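Local coordinates for protein acetyl-CoA acetyltransferase (Bacillus anthracis, PDB 3SS6) that probably condenses two acetyl-CoA molecules into acetoacetyl-CoA and CoA, or cleaves acetoacetyl-CoA in the reverse direction, as a thiolase-family enzyme, at residues 11-16 with 38-43; 33-38 with 202-207; 52-57 with 67-72; 93-98 with 385-390. All blocks are in the same frame, centred on the assembly; numbering follows the deposited sequence.

In the fold
Contacts 1 and 2 lie closest together, with centres 9 Å apart. Both use helix 29-43 and share Q38, and R14 O and V202 N, probably hydrogen-bonded, link them. Along the chain their segments interleave; contact 3 comes after contact 1 and between the segments of contact 2, centred 15 Å from both, and L37 of helix 29-43 meets A72 of helix 68-75. Contact 4 closes last, 17 Å from contact 3, where A97 of helix 93-107 packs on the backbone of strand 53-57. Strands 7-19, 53-57 and 385-393, from contacts 1, 3 and 4, belong to one mixed sheet. Contacts 1 to 3 lie within the N-terminal thiolase region, whereas contact 4 joins it to the C-terminal one.

Contact 1 of 4, residues 11-16 with 38-43; sequences AAVRSP and QEAVKR
The guanidinium of R43 has V13 CG1 over one face, 3.3 Å above the plane and displaced toward the rim, while E39 OE2 lies in the plane at its edge. The methyl comes nearest to one terminal nitrogen, V13 CG1 to R43 NH1 being 3.4 Å. The edge contact is a salt bridge within the helix: R43 NE donates almost straight (173°) to the anti lone pair of E39 OE2 at 2.8 Å. Together with a hydrogen bond from R43 NH1 to D199 O, it probably fixes the rotation of the group. A bound potassium ion lies about 3 Å from this side chain at the nearest atoms. Strand 11-14 and helix 38-43 run nearly antiparallel (157°), their axes 7.7 Å apart. They belong to the opening strand-helix pair of the thiolase N-terminal domain, strand 7-19 being flanked in the sheet by strands 252-262 and 275-284. With V13 CG1 set anti to the carbonyl carbon (chi1 -69°), the other methyl, V13 CG2, is left to meet A40 CB at 3.8 Å. Next to it, A11 CB fits against the helix, 3.6 Å from A40 O and 3.9 Å from R43 CB at the base of the arginine side chain. A40 also touches V257 and V259 of strand 252-262.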
loop_
_atom_site.group_PDB
_atom_site.type_symbol
_atom_site.label_atom_id
_atom_site.label_comp_id
_atom_site.label_asym_id
_atom_site.label_seq_id
_atom_site.Cartn_x
_atom_site.Cartn_y
_atom_site.Cartn_z
ATOM N N ALA A 11 -13.261 -35.943 -21.196
ATOM C CA ALA A 11 -13.700 -35.606 -19.845
ATOM C C ALA A 11 -14.006 -34.126 -19.821
ATOM O O ALA A 11 -13.417 -33.356 -20.584
ATOM C CB ALA A 11 -12.622 -35.940 -18.799
ATOM N N ALA A 12 -14.939 -33.738 -18.956
ATOM C CA ALA A 12 -15.327 -32.340 -18.837
ATOM C C ALA A 12 -15.853 -32.127 -17.430
ATOM O O ALA A 12 -16.931 -32.614 -17.086
ATOM C CB ALA A 12 -16.397 -32.004 -19.867
ATOM N N VAL A 13 -15.080 -31.425 -16.610
ATOM C CA VAL A 13 -15.423 -31.267 -15.199
ATOM C C VAL A 13 -15.191 -29.836 -14.735
ATOM O O VAL A 13 -14.493 -29.070 -15.395
ATOM C CB VAL A 13 -14.621 -32.226 -14.302
ATOM C CG1 VAL A 13 -15.076 -33.667 -14.530
ATOM C CG2 VAL A 13 -13.119 -32.071 -14.541
ATOM N N ARG A 14 -15.773 -29.476 -13.593
ATOM C CA ARG A 14 -15.598 -28.118 -13.082
ATOM C C ARG A 14 -15.709 -28.098 -11.575
ATOM O O ARG A 14 -16.288 -28.992 -10.986
ATOM C CB ARG A 14 -16.670 -27.198 -13.666
ATOM C CG ARG A 14 -18.117 -27.590 -13.263
ATOM C CD ARG A 14 -19.102 -26.538 -13.798
ATOM N NE ARG A 14 -20.518 -26.716 -13.440
ATOM C CZ ARG A 14 -21.086 -26.236 -12.329
ATOM N NH1 ARG A 14 -20.358 -25.600 -11.404
ATOM N NH2 ARG A 14 -22.392 -26.396 -12.136
ATOM N N SER A 15 -15.149 -27.073 -10.943
ATOM C CA SER A 15 -15.444 -26.855 -9.529
ATOM C C SER A 15 -16.879 -26.350 -9.439
ATOM O O SER A 15 -17.447 -25.907 -10.444
ATOM C CB SER A 15 -14.495 -25.796 -8.953
ATOM O OG SER A 15 -14.788 -24.505 -9.483
ATOM N N PRO A 16 -17.472 -26.388 -8.235
ATOM C CA PRO A 16 -18.673 -25.565 -8.080
ATOM C C PRO A 16 -18.229 -24.105 -8.180
ATOM O O PRO A 16 -17.037 -23.807 -8.023
ATOM C CB PRO A 16 -19.152 -25.877 -6.642
ATOM C CG PRO A 16 -18.259 -26.989 -6.129
ATOM C CD PRO A 16 -16.985 -26.902 -6.947
ATOM N N GLN A 38 -6.631 -32.629 -11.739
ATOM C CA GLN A 38 -6.426 -34.012 -11.303
ATOM C C GLN A 38 -7.593 -34.932 -11.651
ATOM O O GLN A 38 -7.390 -36.032 -12.180
ATOM C CB GLN A 38 -6.127 -34.061 -9.802
ATOM C CG GLN A 38 -4.781 -33.431 -9.458
ATOM C CD GLN A 38 -4.573 -33.258 -7.961
ATOM O OE1 GLN A 38 -5.528 -33.074 -7.210
ATOM N NE2 GLN A 38 -3.318 -33.315 -7.525
ATOM N N GLU A 39 -8.810 -34.474 -11.374
ATOM C CA GLU A 39 -9.987 -35.298 -11.639
ATOM C C GLU A 39 -10.214 -35.439 -13.140
ATOM O O GLU A 39 -10.598 -36.505 -13.611
ATOM C CB GLU A 39 -11.227 -34.725 -10.945
ATOM C CG GLU A 39 -12.505 -35.549 -11.172
ATOM C CD GLU A 39 -12.450 -36.957 -10.570
ATOM O OE1 GLU A 39 -11.625 -37.220 -9.666
ATOM O OE2 GLU A 39 -13.261 -37.803 -11.009
ATOM N N ALA A 40 -9.966 -34.369 -13.895
ATOM C CA ALA A 40 -10.135 -34.455 -15.341
ATOM C C ALA A 40 -9.271 -35.555 -15.930
ATOM O O ALA A 40 -9.738 -36.368 -16.737
ATOM C CB ALA A 40 -9.819 -33.113 -16.013
ATOM N N VAL A 41 -7.998 -35.567 -15.546
ATOM C CA VAL A 41 -7.079 -36.552 -16.092
ATOM C C VAL A 41 -7.518 -37.965 -15.678
ATOM O O VAL A 41 -7.490 -38.901 -16.486
ATOM C CB VAL A 41 -5.625 -36.224 -15.680
ATOM C CG1 VAL A 41 -4.694 -37.397 -15.958
ATOM C CG2 VAL A 41 -5.146 -34.961 -16.399
ATOM N N LYS A 42 -7.957 -38.106 -14.432
ATOM C CA LYS A 42 -8.436 -39.399 -13.933
ATOM C C LYS A 42 -9.595 -39.935 -14.757
ATOM O O LYS A 42 -9.691 -41.137 -14.990
ATOM C CB LYS A 42 -8.859 -39.300 -12.467
ATOM C CG LYS A 42 -7.693 -39.258 -11.493
ATOM C CD LYS A 42 -8.162 -38.968 -10.070
ATOM C CE LYS A 42 -6.979 -38.685 -9.155
ATOM N NZ LYS A 42 -7.415 -38.175 -7.826
ATOM N N ARG A 43 -10.476 -39.046 -15.195
ATOM C CA ARG A 43 -11.617 -39.453 -16.000
ATOM C C ARG A 43 -11.336 -39.555 -17.487
ATOM O O ARG A 43 -12.090 -40.200 -18.219
ATOM C CB ARG A 43 -12.749 -38.458 -15.839
ATOM C CG ARG A 43 -13.236 -38.303 -14.440
ATOM C CD ARG A 43 -14.426 -37.386 -14.479
ATOM N NE ARG A 43 -15.005 -37.162 -13.170
ATOM C CZ ARG A 43 -16.239 -36.705 -12.989
ATOM N NH1 ARG A 43 -17.007 -36.434 -14.042
ATOM N NH2 ARG A 43 -16.699 -36.529 -11.762
#

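Contact 2 of 4, residues 33-38 with 202-207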
loop_
_atom_site.group_PDB
_atom_site.type_symbol
_atom_site.label_atom_id
_atom_site.label_comp_id
_atom_site.label_asym_id
_atom_site.label_seq_id
_atom_site.Cartn_x
_atom_site.Cartn_y
_atom_site.Cartn_z
ATOM N N ALA A 33 -7.421 -24.617 -9.549
ATOM C CA ALA A 33 -7.273 -25.431 -10.764
ATOM C C ALA A 33 -6.824 -26.844 -10.452
ATOM O O ALA A 33 -7.280 -27.788 -11.088
ATOM C CB ALA A 33 -6.294 -24.780 -11.741
ATOM N N VAL A 34 -5.935 -26.986 -9.472
ATOM C CA VAL A 34 -5.302 -28.280 -9.200
ATOM C C VAL A 34 -6.254 -29.488 -9.086
ATOM O O VAL A 34 -6.092 -30.458 -9.807
ATOM C CB VAL A 34 -4.347 -28.203 -7.977
ATOM C CG1 VAL A 34 -4.063 -29.598 -7.437
ATOM C CG2 VAL A 34 -3.036 -27.490 -8.370
ATOM N N PRO A 35 -7.250 -29.438 -8.185
ATOM C CA PRO A 35 -8.070 -30.646 -8.013
ATOM C C PRO A 35 -8.918 -30.973 -9.240
ATOM O O PRO A 35 -9.260 -32.145 -9.463
ATOM C CB PRO A 35 -8.971 -30.308 -6.812
ATOM C CG PRO A 35 -8.935 -28.811 -6.704
ATOM C CD PRO A 35 -7.594 -28.371 -7.227
ATOM N N VAL A 36 -9.249 -29.947 -10.015
ATOM C CA VAL A 36 -10.036 -30.128 -11.231
ATOM C C VAL A 36 -9.169 -30.719 -12.351
ATOM O O VAL A 36 -9.618 -31.603 -13.097
ATOM C CB VAL A 36 -10.728 -28.809 -11.640
ATOM C CG1 VAL A 36 -11.586 -29.016 -12.870
ATOM C CG2 VAL A 36 -11.595 -28.311 -10.487
ATOM N N LEU A 37 -7.929 -30.243 -12.463
ATOM C CA LEU A 37 -6.967 -30.866 -13.367
ATOM C C LEU A 37 -6.804 -32.343 -13.026
ATOM O O LEU A 37 -6.813 -33.204 -13.906
ATOM C CB LEU A 37 -5.603 -30.197 -13.234
ATOM C CG LEU A 37 -5.499 -28.798 -13.828
ATOM C CD1 LEU A 37 -4.156 -28.178 -13.453
ATOM C CD2 LEU A 37 -5.675 -28.831 -15.351
ATOM N N GLN A 38 -6.631 -32.629 -11.739
ATOM C CA GLN A 38 -6.426 -34.012 -11.303
ATOM C C GLN A 38 -7.593 -34.932 -11.651
ATOM O O GLN A 38 -7.390 -36.032 -12.180
ATOM C CB GLN A 38 -6.127 -34.061 -9.802
ATOM C CG GLN A 38 -4.781 -33.431 -9.458
ATOM C CD GLN A 38 -4.573 -33.258 -7.961
ATOM O OE1 GLN A 38 -5.528 -33.074 -7.210
ATOM N NE2 GLN A 38 -3.318 -33.315 -7.525
ATOM N N VAL A 202 -16.553 -31.234 -9.377
ATOM C CA VAL A 202 -15.463 -31.756 -8.560
ATOM C C VAL A 202 -15.434 -30.952 -7.267
ATOM O O VAL A 202 -15.219 -29.745 -7.297
ATOM C CB VAL A 202 -14.121 -31.527 -9.270
ATOM C CG1 VAL A 202 -12.962 -32.029 -8.431
ATOM C CG2 VAL A 202 -14.127 -32.196 -10.653
ATOM N N PRO A 203 -15.658 -31.611 -6.124
ATOM C CA PRO A 203 -15.649 -30.854 -4.868
ATOM C C PRO A 203 -14.257 -30.330 -4.549
ATOM O O PRO A 203 -13.253 -30.986 -4.842
ATOM C CB PRO A 203 -16.080 -31.890 -3.826
ATOM C CG PRO A 203 -15.787 -33.209 -4.457
ATOM C CD PRO A 203 -16.032 -33.019 -5.920
ATOM N N ILE A 204 -14.199 -29.143 -3.960
ATOM C CA ILE A 204 -12.925 -28.538 -3.610
ATOM C C ILE A 204 -12.796 -28.574 -2.098
ATOM O O ILE A 204 -13.727 -28.193 -1.396
ATOM C CB ILE A 204 -12.877 -27.068 -4.048
ATOM C CG1 ILE A 204 -13.216 -26.932 -5.545
ATOM C CG2 ILE A 204 -11.516 -26.432 -3.695
ATOM C CD1 ILE A 204 -12.204 -27.595 -6.472
ATOM N N THR A 205 -11.650 -29.033 -1.599
ATOM C CA THR A 205 -11.411 -29.028 -0.158
ATOM C C THR A 205 -10.556 -27.820 0.165
ATOM O O THR A 205 -9.440 -27.690 -0.342
ATOM C CB THR A 205 -10.724 -30.324 0.329
ATOM O OG1 THR A 205 -11.584 -31.450 0.099
ATOM C CG2 THR A 205 -10.420 -30.234 1.828
ATOM N N ILE A 206 -11.102 -26.906 0.962
ATOM C CA ILE A 206 -10.369 -25.715 1.364
ATOM C C ILE A 206 -9.802 -25.927 2.751
ATOM O O ILE A 206 -10.546 -26.172 3.701
ATOM C CB ILE A 206 -11.250 -24.442 1.384
ATOM C CG1 ILE A 206 -11.904 -24.209 0.020
ATOM C CG2 ILE A 206 -10.421 -23.211 1.749
ATOM C CD1 ILE A 206 -13.298 -24.765 -0.108
ATOM N N LYS A 207 -8.483 -25.834 2.868
ATOM C CA LYS A 207 -7.854 -25.961 4.167
ATOM C C LYS A 207 -7.838 -24.594 4.831
ATOM O O LYS A 207 -6.989 -23.752 4.518
ATOM C CB LYS A 207 -6.434 -26.526 4.041
ATOM C CG LYS A 207 -6.378 -27.923 3.433
ATOM C CD LYS A 207 -5.115 -28.666 3.848
ATOM C CE LYS A 207 -4.977 -29.983 3.098
ATOM N NZ LYS A 207 -6.162 -30.869 3.289
#
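Helix 33-38 meets the turn into strand 204-207 at two places, V36 CA standing 6.3 Å from V202 CA and P35 CA 6.9 Å from I204 CA. The tightest touch is P35 CG on I204 CD1, at 3.5 Å closer than ordinary van der Waals contact, with the two side chains at about a right angle. I204 reaches the helix by its end: CG1 stands anti to the carbonyl carbon (chi1 -54°) and a second bend (chi2 -65°) swings CD1 onto the proline ring. The same methyl also approaches V36 CG2, 4.1 Å away. V36 CG2 lies 4.3 Å from V202 CB as well, and V202 CG1 rests 3.8 Å from P35 O. P35 has no N-H to give to the preceding turn, and V36 N makes only a weak bond to A33 O, so the helix is kinked just where it is packed. V36 is further covered by V13, S255 and V257 from strands 7-19 and 252-262. V202 joins R14 through the backbone and packs on V13, while I204 touches S15, P16 and L24 and pairs with F215. The contact thus lodges the hairpin of strands 204-207 and 212-215 beside helix 29-43, with strands 7-19 and 252-262 behind V36.

Contact 3 of 4, residues 52-57 with 67-72; sequences DEVILG and NTARTA
A69 and L56 carry most of this contact, with V54 beside them. The methyl of A69 faces the strand backbone directly: A69 CB is 3.5 Å from V54 O and 3.9 Å from L56 N, and the small side chain lets L56 CA and A69 CA come within 5.4 Å. L56 leans along the helix. Its CG is anti to the carbonyl carbon (chi1 -67°), which puts CG 4.1 Å from A69 CB and brings the end of the side chain over the first turn. There L56 CD1 sits 3.9 Å from A69 CA, with T68 CG2 and A72 CB at the rim of the same patch. V54 closes the other end, its CG1 4.0 Å from A69 O. Strand 53-57 and helix 68-72 lie at 130° with axes 7.3 Å apart, as the first two elements of a beta-alpha-beta crossover that finishes in strand 83-88, parallel to and next to strand 53-57. The helix start is tied to that last strand. N67, at the N-cap, accepts a weak but straight bond from R70 N on OD1 (3.3 Å, 174°), T86 OG1 is also bonded to N67 OD1, and N67 ND2 bonds G84 O. T68 OG1 is hydrogen-bonded to H58 ND1. On the flanks the unit meets the second subunit, where E53 OE2 forms a salt bridge with R89 of the neighbouring chain and R70 NE bonds G383 O of that chain. T68, T71 and A72 rest on helix 29-43 through V30, A33 and L37.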
loop_
_atom_site.group_PDB
_atom_site.type_symbol
_atom_site.label_atom_id
_atom_site.label_comp_id
_atom_site.label_asym_id
_atom_site.label_seq_id
_atom_site.Cartn_x
_atom_site.Cartn_y
_atom_site.Cartn_z
ATOM N N ASP A 52 0.300 -33.801 -23.049
ATOM C CA ASP A 52 1.333 -33.032 -23.740
ATOM C C ASP A 52 1.396 -31.556 -23.305
ATOM O O ASP A 52 2.458 -30.930 -23.354
ATOM C CB ASP A 52 1.135 -33.162 -25.253
ATOM C CG ASP A 52 1.337 -34.596 -25.737
ATOM O OD1 ASP A 52 2.355 -35.212 -25.355
ATOM O OD2 ASP A 52 0.472 -35.133 -26.463
ATOM N N GLU A 53 0.267 -31.003 -22.876
ATOM C CA GLU A 53 0.191 -29.583 -22.563
ATOM C C GLU A 53 -1.031 -29.333 -21.690
ATOM O O GLU A 53 -2.050 -29.999 -21.850
ATOM C CB GLU A 53 0.015 -28.794 -23.862
ATOM C CG GLU A 53 0.156 -27.291 -23.750
ATOM C CD GLU A 53 1.566 -26.838 -24.055
ATOM O OE1 GLU A 53 1.892 -26.631 -25.245
ATOM O OE2 GLU A 53 2.342 -26.693 -23.097
ATOM N N VAL A 54 -0.913 -28.381 -20.770
ATOM C CA VAL A 54 -2.062 -27.840 -20.040
ATOM C C VAL A 54 -2.216 -26.400 -20.503
ATOM O O VAL A 54 -1.255 -25.644 -20.475
ATOM C CB VAL A 54 -1.826 -27.852 -18.519
ATOM C CG1 VAL A 54 -2.934 -27.099 -17.783
ATOM C CG2 VAL A 54 -1.720 -29.311 -18.018
ATOM N N ILE A 55 -3.406 -26.024 -20.961
ATOM C CA ILE A 55 -3.632 -24.647 -21.403
ATOM C C ILE A 55 -4.797 -24.075 -20.617
ATOM O O ILE A 55 -5.891 -24.640 -20.633
ATOM C CB ILE A 55 -3.973 -24.589 -22.909
ATOM C CG1 ILE A 55 -2.941 -25.381 -23.704
ATOM C CG2 ILE A 55 -4.023 -23.121 -23.393
ATOM C CD1 ILE A 55 -3.208 -25.367 -25.210
ATOM N N LEU A 56 -4.563 -22.983 -19.893
ATOM C CA LEU A 56 -5.618 -22.373 -19.083
ATOM C C LEU A 56 -5.894 -20.931 -19.474
ATOM O O LEU A 56 -4.960 -20.131 -19.651
ATOM C CB LEU A 56 -5.248 -22.387 -17.592
ATOM C CG LEU A 56 -5.156 -23.746 -16.897
ATOM C CD1 LEU A 56 -4.848 -23.528 -15.423
ATOM C CD2 LEU A 56 -6.472 -24.487 -17.068
ATOM N N GLY A 57 -7.169 -20.567 -19.488
ATOM C CA GLY A 57 -7.570 -19.195 -19.718
ATOM C C GLY A 57 -7.617 -18.576 -18.324
ATOM O O GLY A 57 -8.137 -19.190 -17.400
ATOM N N ASN A 67 2.578 -17.988 -14.984
ATOM C CA ASN A 67 2.184 -19.027 -15.909
ATOM C C ASN A 67 1.290 -19.972 -15.116
ATOM O O ASN A 67 1.680 -20.986 -14.682
ATOM C CB ASN A 67 3.328 -19.786 -16.529
ATOM C CG ASN A 67 2.855 -20.709 -17.628
ATOM O OD1 ASN A 67 1.709 -20.911 -17.755
ATOM N ND2 ASN A 67 3.770 -21.234 -18.400
ATOM N N THR A 68 0.052 -19.570 -14.935
ATOM C CA THR A 68 -0.845 -20.347 -14.140
ATOM C C THR A 68 -0.957 -21.798 -14.543
ATOM O O THR A 68 -1.025 -22.645 -13.722
ATOM C CB THR A 68 -2.288 -19.778 -14.241
ATOM O OG1 THR A 68 -2.263 -18.375 -14.182
ATOM C CG2 THR A 68 -3.217 -20.351 -13.168
ATOM N N ALA A 69 -0.959 -22.027 -15.841
ATOM C CA ALA A 69 -1.102 -23.384 -16.376
ATOM C C ALA A 69 0.061 -24.309 -15.991
ATOM O O ALA A 69 -0.148 -25.419 -15.496
ATOM C CB ALA A 69 -1.251 -23.324 -17.892
ATOM N N ARG A 70 1.288 -23.851 -16.218
ATOM C CA ARG A 70 2.454 -24.663 -15.890
ATOM C C ARG A 70 2.536 -24.849 -14.388
ATOM O O ARG A 70 2.843 -25.944 -13.903
ATOM C CB ARG A 70 3.737 -24.006 -16.414
ATOM C CG ARG A 70 5.025 -24.616 -15.860
ATOM C CD ARG A 70 5.208 -26.088 -16.241
ATOM N NE ARG A 70 6.589 -26.491 -15.951
ATOM C CZ ARG A 70 7.113 -27.679 -16.243
ATOM N NH1 ARG A 70 6.378 -28.601 -16.854
ATOM N NH2 ARG A 70 8.384 -27.937 -15.937
ATOM N N THR A 71 2.267 -23.775 -13.648
ATOM C CA THR A 71 2.351 -23.848 -12.201
ATOM C C THR A 71 1.314 -24.841 -11.662
ATOM O O THR A 71 1.623 -25.644 -10.795
ATOM C CB THR A 71 2.203 -22.466 -11.554
ATOM O OG1 THR A 71 3.230 -21.593 -12.049
ATOM C CG2 THR A 71 2.340 -22.567 -10.040
ATOM N N ALA A 72 0.095 -24.800 -12.190
ATOM C CA ALA A 72 -0.943 -25.716 -11.714
ATOM C C ALA A 72 -0.625 -27.161 -12.106
ATOM O O ALA A 72 -0.895 -28.098 -11.345
ATOM C CB ALA A 72 -2.315 -25.298 -12.244
#

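Contact 4 of 4, residues 93-98 with 385-390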
loop_
_atom_site.group_PDB
_atom_site.type_symbol
_atom_site.label_atom_id
_atom_site.label_comp_id
_atom_site.label_asym_id
_atom_site.label_seq_id
_atom_site.Cartn_x
_atom_site.Cartn_y
_atom_site.Cartn_z
ATOM N N SER A 93 -11.489 -16.235 -22.271
ATOM C CA SER A 93 -10.193 -16.898 -22.056
ATOM C C SER A 93 -10.287 -18.419 -21.963
ATOM O O SER A 93 -9.495 -19.131 -22.579
ATOM C CB SER A 93 -9.481 -16.366 -20.807
ATOM O OG SER A 93 -9.237 -14.977 -20.932
ATOM N N GLY A 94 -11.238 -18.910 -21.175
ATOM C CA GLY A 94 -11.385 -20.344 -20.969
ATOM C C GLY A 94 -11.826 -21.081 -22.222
ATOM O O GLY A 94 -11.498 -22.260 -22.400
ATOM N N MET A 95 -12.570 -20.398 -23.085
ATOM C CA MET A 95 -12.975 -20.996 -24.353
ATOM C C MET A 95 -11.796 -20.960 -25.331
ATOM O O MET A 95 -11.555 -21.926 -26.053
ATOM C CB MET A 95 -14.209 -20.294 -24.920
ATOM C CG MET A 95 -14.713 -20.878 -26.230
ATOM S SD MET A 95 -16.298 -20.189 -26.741
ATOM C CE MET A 95 -17.391 -21.039 -25.585
ATOM N N GLN A 96 -11.044 -19.862 -25.345
ATOM C CA GLN A 96 -9.866 -19.809 -26.210
ATOM C C GLN A 96 -8.867 -20.914 -25.845
ATOM O O GLN A 96 -8.201 -21.481 -26.720
ATOM C CB GLN A 96 -9.181 -18.433 -26.130
ATOM C CG GLN A 96 -7.923 -18.340 -26.992
ATOM C CD GLN A 96 -8.256 -18.464 -28.474
ATOM O OE1 GLN A 96 -9.142 -17.780 -28.975
ATOM N NE2 GLN A 96 -7.560 -19.354 -29.173
ATOM N N ALA A 97 -8.756 -21.223 -24.559
ATOM C CA ALA A 97 -7.850 -22.296 -24.136
ATOM C C ALA A 97 -8.242 -23.610 -24.803
ATOM O O ALA A 97 -7.389 -24.364 -25.266
ATOM C CB ALA A 97 -7.837 -22.447 -22.599
ATOM N N ILE A 98 -9.539 -23.879 -24.846
ATOM C CA ILE A 98 -10.024 -25.091 -25.498
ATOM C C ILE A 98 -9.743 -25.043 -26.999
ATOM O O ILE A 98 -9.367 -26.050 -27.593
ATOM C CB ILE A 98 -11.524 -25.280 -25.238
ATOM C CG1 ILE A 98 -11.739 -25.574 -23.748
ATOM C CG2 ILE A 98 -12.096 -26.389 -26.136
ATOM C CD1 ILE A 98 -13.182 -25.381 -23.285
ATOM N N ILE A 385 -15.133 -8.538 -28.193
ATOM C CA ILE A 385 -14.932 -9.780 -28.931
ATOM C C ILE A 385 -16.057 -10.761 -28.655
ATOM O O ILE A 385 -16.626 -10.781 -27.564
ATOM C CB ILE A 385 -13.552 -10.397 -28.614
ATOM C CG1 ILE A 385 -12.458 -9.344 -28.808
ATOM C CG2 ILE A 385 -13.269 -11.617 -29.495
ATOM C CD1 ILE A 385 -11.060 -9.815 -28.396
ATOM N N GLY A 386 -16.417 -11.537 -29.669
ATOM C CA GLY A 386 -17.318 -12.659 -29.474
ATOM C C GLY A 386 -16.586 -13.926 -29.866
ATOM O O GLY A 386 -15.807 -13.918 -30.813
ATOM N N VAL A 387 -16.833 -15.012 -29.146
ATOM C CA VAL A 387 -16.211 -16.289 -29.471
ATOM C C VAL A 387 -17.292 -17.356 -29.429
ATOM O O VAL A 387 -18.180 -17.292 -28.588
ATOM C CB VAL A 387 -15.092 -16.628 -28.471
ATOM C CG1 VAL A 387 -14.395 -17.927 -28.862
ATOM C CG2 VAL A 387 -14.088 -15.478 -28.411
ATOM N N ALA A 388 -17.242 -18.306 -30.364
ATOM C CA ALA A 388 -18.216 -19.397 -30.388
ATOM C C ALA A 388 -17.547 -20.740 -30.656
ATOM O O ALA A 388 -16.585 -20.834 -31.430
ATOM C CB ALA A 388 -19.309 -19.127 -31.425
ATOM N N LEU A 389 -18.076 -21.775 -30.010
ATOM C CA LEU A 389 -17.544 -23.122 -30.104
ATOM C C LEU A 389 -18.682 -24.056 -30.499
ATOM O O LEU A 389 -19.775 -23.988 -29.934
ATOM C CB LEU A 389 -16.963 -23.534 -28.742
ATOM C CG LEU A 389 -16.321 -24.918 -28.671
ATOM C CD1 LEU A 389 -15.139 -25.019 -29.623
ATOM C CD2 LEU A 389 -15.887 -25.204 -27.236
ATOM N N PHE A 390 -18.431 -24.913 -31.485
ATOM C CA PHE A 390 -19.469 -25.772 -32.059
ATOM C C PHE A 390 -19.097 -27.217 -31.787
ATOM O O PHE A 390 -18.009 -27.656 -32.158
ATOM C CB PHE A 390 -19.590 -25.509 -33.562
ATOM C CG PHE A 390 -19.989 -24.101 -33.880
ATOM C CD1 PHE A 390 -21.304 -23.792 -34.193
ATOM C CD2 PHE A 390 -19.053 -23.076 -33.810
ATOM C CE1 PHE A 390 -21.677 -22.475 -34.461
ATOM C CE2 PHE A 390 -19.415 -21.758 -34.068
ATOM C CZ PHE A 390 -20.724 -21.456 -34.403
#
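The carbonyl oxygen of V387 accepts a hydrogen bond from S378 OG of the adjoining strand 374-381, and M95 SD comes up beside it, 3.9 Å from V387 O. M95 is the main link. CG is anti to the backbone N (chi1 -179°), the chain stays extended to the sulfur, and the bend at chi3 (-75°) folds the methyl back from the strand backbone and alongside L389 CB. The thioether runs past V387 in the opposite direction, M95 SD 3.6 Å from V387 CG1, and M95 CG lies 4.0 Å from the same methyl. Both M95 SD and M95 CE stand 4.0 Å from L389 CB. L389 then turns its CD2 to I98 CG2, 4.1 Å away, the side chains crossing at about a right angle. Helix 93-98 runs at 46° to strand 385-390. In the thiolase fold, helix 93-107 of the N-terminal domain lies buried between the two halves, and here it packs on the C-terminal half; A377 and L379 also touch M95, and T360 of helix 352-370 touches M95 and L389. The helix begins shortly after C91, found as S-hydroxycysteine, and S93 OG is hydrogen-bonded to Q90 O and R89 N. A thioether meets aliphatic groups, with dispersion and close fit the likely attraction: helix 93-107 and strand 385-393 are held here by apolar packing, while V387 O and S93 OG bond S378, R89 and Q90, not across the contact.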